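Tryparedoxin (Crithidia fasciculata, PDB 1O8X) probably acts as a thioredoxin-like dithiol-disulfide oxidoreductase, passing reducing equivalents in the trypanosomatid defence against oxidative stress. Local coordinates at residues E107-V115 and T124-V132. The protein carries 1 engineered substitution. Residues are numbered along the deposited sequence; the frame is centred on the assembly and turned at random.
Sequences ESIPTLIGV and TTRARATLV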
ATOM      1  N   GLU A 107       3.160 -12.445   6.221  1.00 18.28           N
ATOM      2  CA  GLU A 107       4.291 -13.243   6.693  1.00 19.33           C
ATOM      3  C   GLU A 107       5.507 -13.068   5.804  1.00 19.11           C
ATOM      4  O   GLU A 107       6.647 -13.295   6.224  1.00 19.66           O
ATOM      5  CB  GLU A 107       3.906 -14.709   6.732  1.00 21.15           C
ATOM      6  CG  GLU A 107       2.942 -15.056   7.840  1.00 24.63           C
ATOM      7  CD  GLU A 107       2.811 -16.549   7.976  1.00 28.53           C
ATOM      8  OE1 GLU A 107       2.323 -17.191   7.017  1.00 31.46           O
ATOM      9  OE2 GLU A 107       3.216 -17.069   9.031  1.00 32.25           O
ATOM     10  N   SER A 108       5.251 -12.673   4.563  1.00 17.73           N
ATOM     11  CA  SER A 108       6.309 -12.384   3.611  1.00 17.03           C
ATOM     12  C   SER A 108       5.949 -11.139   2.832  1.00 15.49           C
ATOM     13  O   SER A 108       4.782 -10.701   2.786  1.00 15.50           O
ATOM     14  CB  SER A 108       6.549 -13.542   2.651  1.00 18.41           C
ATOM     15  OG  SER A 108       5.415 -13.735   1.842  1.00 21.68           O
ATOM     16  N   ILE A 109       6.976 -10.540   2.267  1.00 14.23           N
ATOM     17  CA  ILE A 109       6.816  -9.374   1.419  1.00 12.96           C
ATOM     18  C   ILE A 109       7.478  -9.681   0.065  1.00 13.17           C
ATOM     19  O   ILE A 109       8.393 -10.511  -0.021  1.00 14.11           O
ATOM     20  CB  ILE A 109       7.372  -8.109   2.113  1.00 12.51           C
ATOM     21  CG1 ILE A 109       8.771  -8.341   2.691  1.00 12.93           C
ATOM     22  CG2 ILE A 109       6.384  -7.666   3.211  1.00 12.99           C
ATOM     23  CD1 ILE A 109       9.483  -7.054   3.014  1.00 14.91           C
ATOM     24  N   PRO A 110       7.046  -9.039  -1.012  1.00 12.21           N
ATOM     25  CA  PRO A 110       5.994  -8.007  -1.024  1.00 11.91           C
ATOM     26  C   PRO A 110       4.588  -8.583  -0.880  1.00 11.77           C
ATOM     27  O   PRO A 110       4.323  -9.713  -1.312  1.00 12.21           O
ATOM     28  CB  PRO A 110       6.156  -7.379  -2.417  1.00 11.91           C
ATOM     29  CG  PRO A 110       6.718  -8.497  -3.276  1.00 12.50           C
ATOM     30  CD  PRO A 110       7.619  -9.285  -2.355  1.00 12.90           C
ATOM     31  N   THR A 111       3.682  -7.794  -0.289  1.00 10.92           N
ATOM     32  CA  THR A 111       2.269  -8.179  -0.150  1.00 10.84           C
ATOM     33  C   THR A 111       1.449  -6.931  -0.416  1.00 10.45           C
ATOM     34  O   THR A 111       1.861  -5.841  -0.034  1.00 11.07           O
ATOM     35  CB  THR A 111       2.008  -8.742   1.251  1.00 11.60           C
ATOM     36  OG1 THR A 111       2.584 -10.048   1.334  1.00 13.31           O
ATOM     37  CG2 THR A 111       0.528  -8.976   1.503  1.00 12.50           C
ATOM     38  N   LEU A 112       0.296  -7.100  -1.055  1.00 10.21           N
ATOM     39  CA  LEU A 112      -0.549  -5.960  -1.390  1.00 11.13           C
ATOM     40  C   LEU A 112      -1.985  -6.297  -1.014  1.00 12.24           C
ATOM     41  O   LEU A 112      -2.544  -7.241  -1.583  1.00 14.19           O
ATOM     42  CB  LEU A 112      -0.397  -5.698  -2.890  1.00 13.56           C
ATOM     43  CG  LEU A 112      -0.919  -4.432  -3.547  1.00 13.33           C
ATOM     44  CD1 LEU A 112      -0.263  -3.225  -2.984  1.00 12.47           C
ATOM     45  CD2 LEU A 112      -0.670  -4.510  -5.032  1.00 14.46           C
ATOM     46  N   ILE A 113      -2.561  -5.524  -0.090  1.00 12.25           N
ATOM     47  CA  ILE A 113      -3.901  -5.772   0.433  1.00 12.78           C
ATOM     48  C   ILE A 113      -4.780  -4.571   0.187  1.00 11.80           C
ATOM     49  O   ILE A 113      -4.448  -3.458   0.594  1.00 12.55           O
ATOM     50  CB  ILE A 113      -3.804  -6.102   1.923  1.00 13.71           C
ATOM     51  CG1 ILE A 113      -2.942  -7.371   2.025  1.00 16.80           C
ATOM     52  CG2 ILE A 113      -5.196  -6.231   2.587  1.00 14.75           C
ATOM     53  CD1 ILE A 113      -2.946  -8.078   3.285  1.00 19.01           C
ATOM     54  N   GLY A 114      -5.910  -4.793  -0.469  1.00 11.38           N
ATOM     55  CA  GLY A 114      -6.813  -3.705  -0.796  1.00 11.23           C
ATOM     56  C   GLY A 114      -8.027  -3.692   0.097  1.00 11.32           C
ATOM     57  O   GLY A 114      -8.661  -4.731   0.293  1.00 11.85           O
ATOM     58  N   VAL A 115      -8.303  -2.528   0.667  1.00 12.42           N
ATOM     59  CA  VAL A 115      -9.465  -2.311   1.514  1.00 12.90           C
ATOM     60  C   VAL A 115     -10.285  -1.135   0.996  1.00 13.04           C
ATOM     61  O   VAL A 115      -9.741  -0.201   0.396  1.00 14.49           O
ATOM     62  CB  VAL A 115      -9.068  -2.104   3.011  1.00 13.68           C
ATOM     63  CG1 VAL A 115      -8.157  -3.234   3.506  1.00 14.16           C
ATOM     64  CG2 VAL A 115      -8.409  -0.764   3.241  1.00 14.46           C
ATOM     65  N   THR A 124      -9.338  -7.321  -1.327  1.00 11.51           N
ATOM     66  CA  THR A 124      -8.445  -8.364  -1.838  1.00 11.51           C
ATOM     67  C   THR A 124      -7.219  -8.482  -0.959  1.00 11.32           C
ATOM     68  O   THR A 124      -6.692  -7.480  -0.473  1.00 11.75           O
ATOM     69  CB  THR A 124      -8.046  -8.072  -3.314  1.00 11.95           C
ATOM     70  OG1 THR A 124      -7.186  -9.119  -3.799  1.00 12.66           O
ATOM     71  CG2 THR A 124      -7.290  -6.736  -3.505  1.00 12.56           C
ATOM     72  N   THR A 125      -6.767  -9.714  -0.749  1.00 11.52           N
ATOM     73  CA  THR A 125      -5.525  -9.921  -0.006  1.00 12.25           C
ATOM     74  C   THR A 125      -4.421 -10.471  -0.895  1.00 12.44           C
ATOM     75  O   THR A 125      -3.324 -10.749  -0.414  1.00 12.95           O
ATOM     76  CB  THR A 125      -5.746 -10.909   1.165  1.00 12.88           C
ATOM     77  OG1 THR A 125      -6.369 -12.102   0.656  1.00 14.81           O
ATOM     78  CG2 THR A 125      -6.705 -10.316   2.198  1.00 14.01           C
ATOM     79  N   ARG A 126      -4.716 -10.631  -2.182  1.00 11.23           N
ATOM     80  CA  ARG A 126      -3.838 -11.381  -3.089  1.00 12.17           C
ATOM     81  C   ARG A 126      -3.356 -10.571  -4.282  1.00 11.10           C
ATOM     82  O   ARG A 126      -2.847 -11.139  -5.257  1.00 11.38           O
ATOM     83  CB  ARG A 126      -4.558 -12.630  -3.582  1.00 13.15           C
ATOM     84  CG  ARG A 126      -4.976 -13.599  -2.494  1.00 14.00           C
ATOM     85  CD  ARG A 126      -6.439 -14.081  -2.639  1.00 17.13           C
ATOM     86  NE  ARG A 126      -6.742 -14.371  -4.033  1.00 17.43           N
ATOM     87  CZ  ARG A 126      -7.562 -13.686  -4.835  1.00 16.53           C
ATOM     88  NH1 ARG A 126      -7.642 -14.061  -6.101  1.00 16.72           N
ATOM     89  NH2 ARG A 126      -8.309 -12.655  -4.407  1.00 16.00           N
ATOM     90  N   ALA A 127      -3.474  -9.241  -4.199  1.00 11.13           N
ATOM     91  CA  ALA A 127      -3.174  -8.390  -5.335  1.00 11.15           C
ATOM     92  C   ALA A 127      -1.714  -8.466  -5.807  1.00 11.24           C
ATOM     93  O   ALA A 127      -1.443  -8.269  -6.995  1.00 11.96           O
ATOM     94  CB  ALA A 127      -3.579  -6.969  -5.044  1.00 11.92           C
ATOM     95  N   ARG A 128      -0.765  -8.795  -4.918  1.00 10.86           N
ATOM     96  CA  ARG A 128       0.622  -8.954  -5.358  1.00 11.40           C
ATOM     97  C   ARG A 128       0.745 -10.110  -6.350  1.00 11.75           C
ATOM     98  O   ARG A 128       1.584 -10.062  -7.247  1.00 13.65           O
ATOM     99  CB  ARG A 128       1.529  -9.154  -4.145  1.00 12.11           C
ATOM    100  CG  ARG A 128       2.988  -9.466  -4.443  1.00 11.74           C
ATOM    101  CD  ARG A 128       3.233 -10.971  -4.502  1.00 11.74           C
ATOM    102  NE  ARG A 128       4.623 -11.314  -4.698  1.00 12.95           N
ATOM    103  CZ  ARG A 128       5.256 -11.206  -5.849  1.00 12.80           C
ATOM    104  NH1 ARG A 128       4.630 -10.755  -6.931  1.00 13.76           N
ATOM    105  NH2 ARG A 128       6.541 -11.541  -5.920  1.00 14.42           N
ATOM    106  N   ALA A 129      -0.058 -11.163  -6.165  1.00 11.54           N
ATOM    107  CA  ALA A 129      -0.055 -12.315  -7.066  1.00 12.15           C
ATOM    108  C   ALA A 129      -0.887 -12.071  -8.312  1.00 12.45           C
ATOM    109  O   ALA A 129      -0.514 -12.473  -9.413  1.00 14.00           O
ATOM    110  CB  ALA A 129      -0.565 -13.557  -6.322  1.00 13.10           C
ATOM    111  N   THR A 130      -2.043 -11.430  -8.152  1.00 12.16           N
ATOM    112  CA  THR A 130      -2.964 -11.294  -9.282  1.00 13.21           C
ATOM    113  C   THR A 130      -2.538 -10.168 -10.220  1.00 13.18           C
ATOM    114  O   THR A 130      -2.743 -10.265 -11.437  1.00 14.43           O
ATOM    115  CB  THR A 130      -4.405 -11.071  -8.805  1.00 13.61           C
ATOM    116  OG1 THR A 130      -4.440  -9.917  -7.964  1.00 13.64           O
ATOM    117  CG2 THR A 130      -4.892 -12.241  -7.927  1.00 15.15           C
ATOM    118  N   LEU A 131      -1.931  -9.116  -9.680  1.00 12.60           N
ATOM    119  CA  LEU A 131      -1.553  -7.984 -10.517  1.00 13.11           C
ATOM    120  C   LEU A 131      -0.568  -8.385 -11.612  1.00 13.74           C
ATOM    121  O   LEU A 131      -0.685  -7.922 -12.749  1.00 14.18           O
ATOM    122  CB  LEU A 131      -1.017  -6.850  -9.656  1.00 13.52           C
ATOM    123  CG  LEU A 131      -0.625  -5.534 -10.326  1.00 15.52           C
ATOM    124  CD1 LEU A 131      -0.858  -4.381  -9.355  1.00 17.60           C
ATOM    125  CD2 LEU A 131       0.801  -5.530 -10.777  1.00 18.29           C
ATOM    126  N   VAL A 132       0.410  -9.224 -11.274  1.00 14.40           N
ATOM    127  CA  VAL A 132       1.437  -9.566 -12.261  1.00 15.82           C
ATOM    128  C   VAL A 132       0.859 -10.360 -13.430  1.00 16.89           C
ATOM    129  O   VAL A 132       1.442 -10.374 -14.512  1.00 19.15           O
ATOM    130  CB  VAL A 132       2.681 -10.235 -11.642  1.00 16.42           C
ATOM    131  CG1 VAL A 132       3.320  -9.346 -10.597  1.00 17.02           C
ATOM    132  CG2 VAL A 132       2.331 -11.571 -11.066  1.00 17.84           C
TER
HETATM  133  O   HOH W   1       5.546 -12.034  -2.049  1.00 22.49           O
HETATM  134  O   HOH W   2      -0.904  -9.580  -1.961  1.00 12.86           O
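In this thioredoxin fold, the strand that follows the cis-proline Pro-110 pairs at Gly-114 with the edge strand ending at Thr-124, before the chain turns into helix 127-131. Gly-114 and Thr-124 form an antiparallel hydrogen-bonded pair, with Gly-114 N to Thr-124 O at 2.8 Å and Thr-124 N to Gly-114 O at 3.1 Å. Past this pair the second segment leaves the strand: Leu-112 O receives a weak bond from Ala-127 N (3.4 Å, 132° at the hydrogen), while one water accepts from Leu-112 N and Arg-128 N and donates to Thr-125 O. Leu-112 lays CD2 against Ala-127 CB at 3.8 Å, a position reached with CG trans to the main-chain N (chi1 -168°), and Phe-32 and Tyr-34 of the adjoining strand also touch this side chain. Arg-128, bent at chi2 (-92°), runs its CG past Pro-110 O at 3.4 Å and sets one guanidinium face over Pro-110 CG, 3.8 Å from NE. A second water, in the guanidinium plane, accepts from NE (2.9 Å) and donates to Pro-110 O. Beyond the pair, water and one weak direct bond thus join the backbones, and Arg-128 links Pro-110 O to the helix.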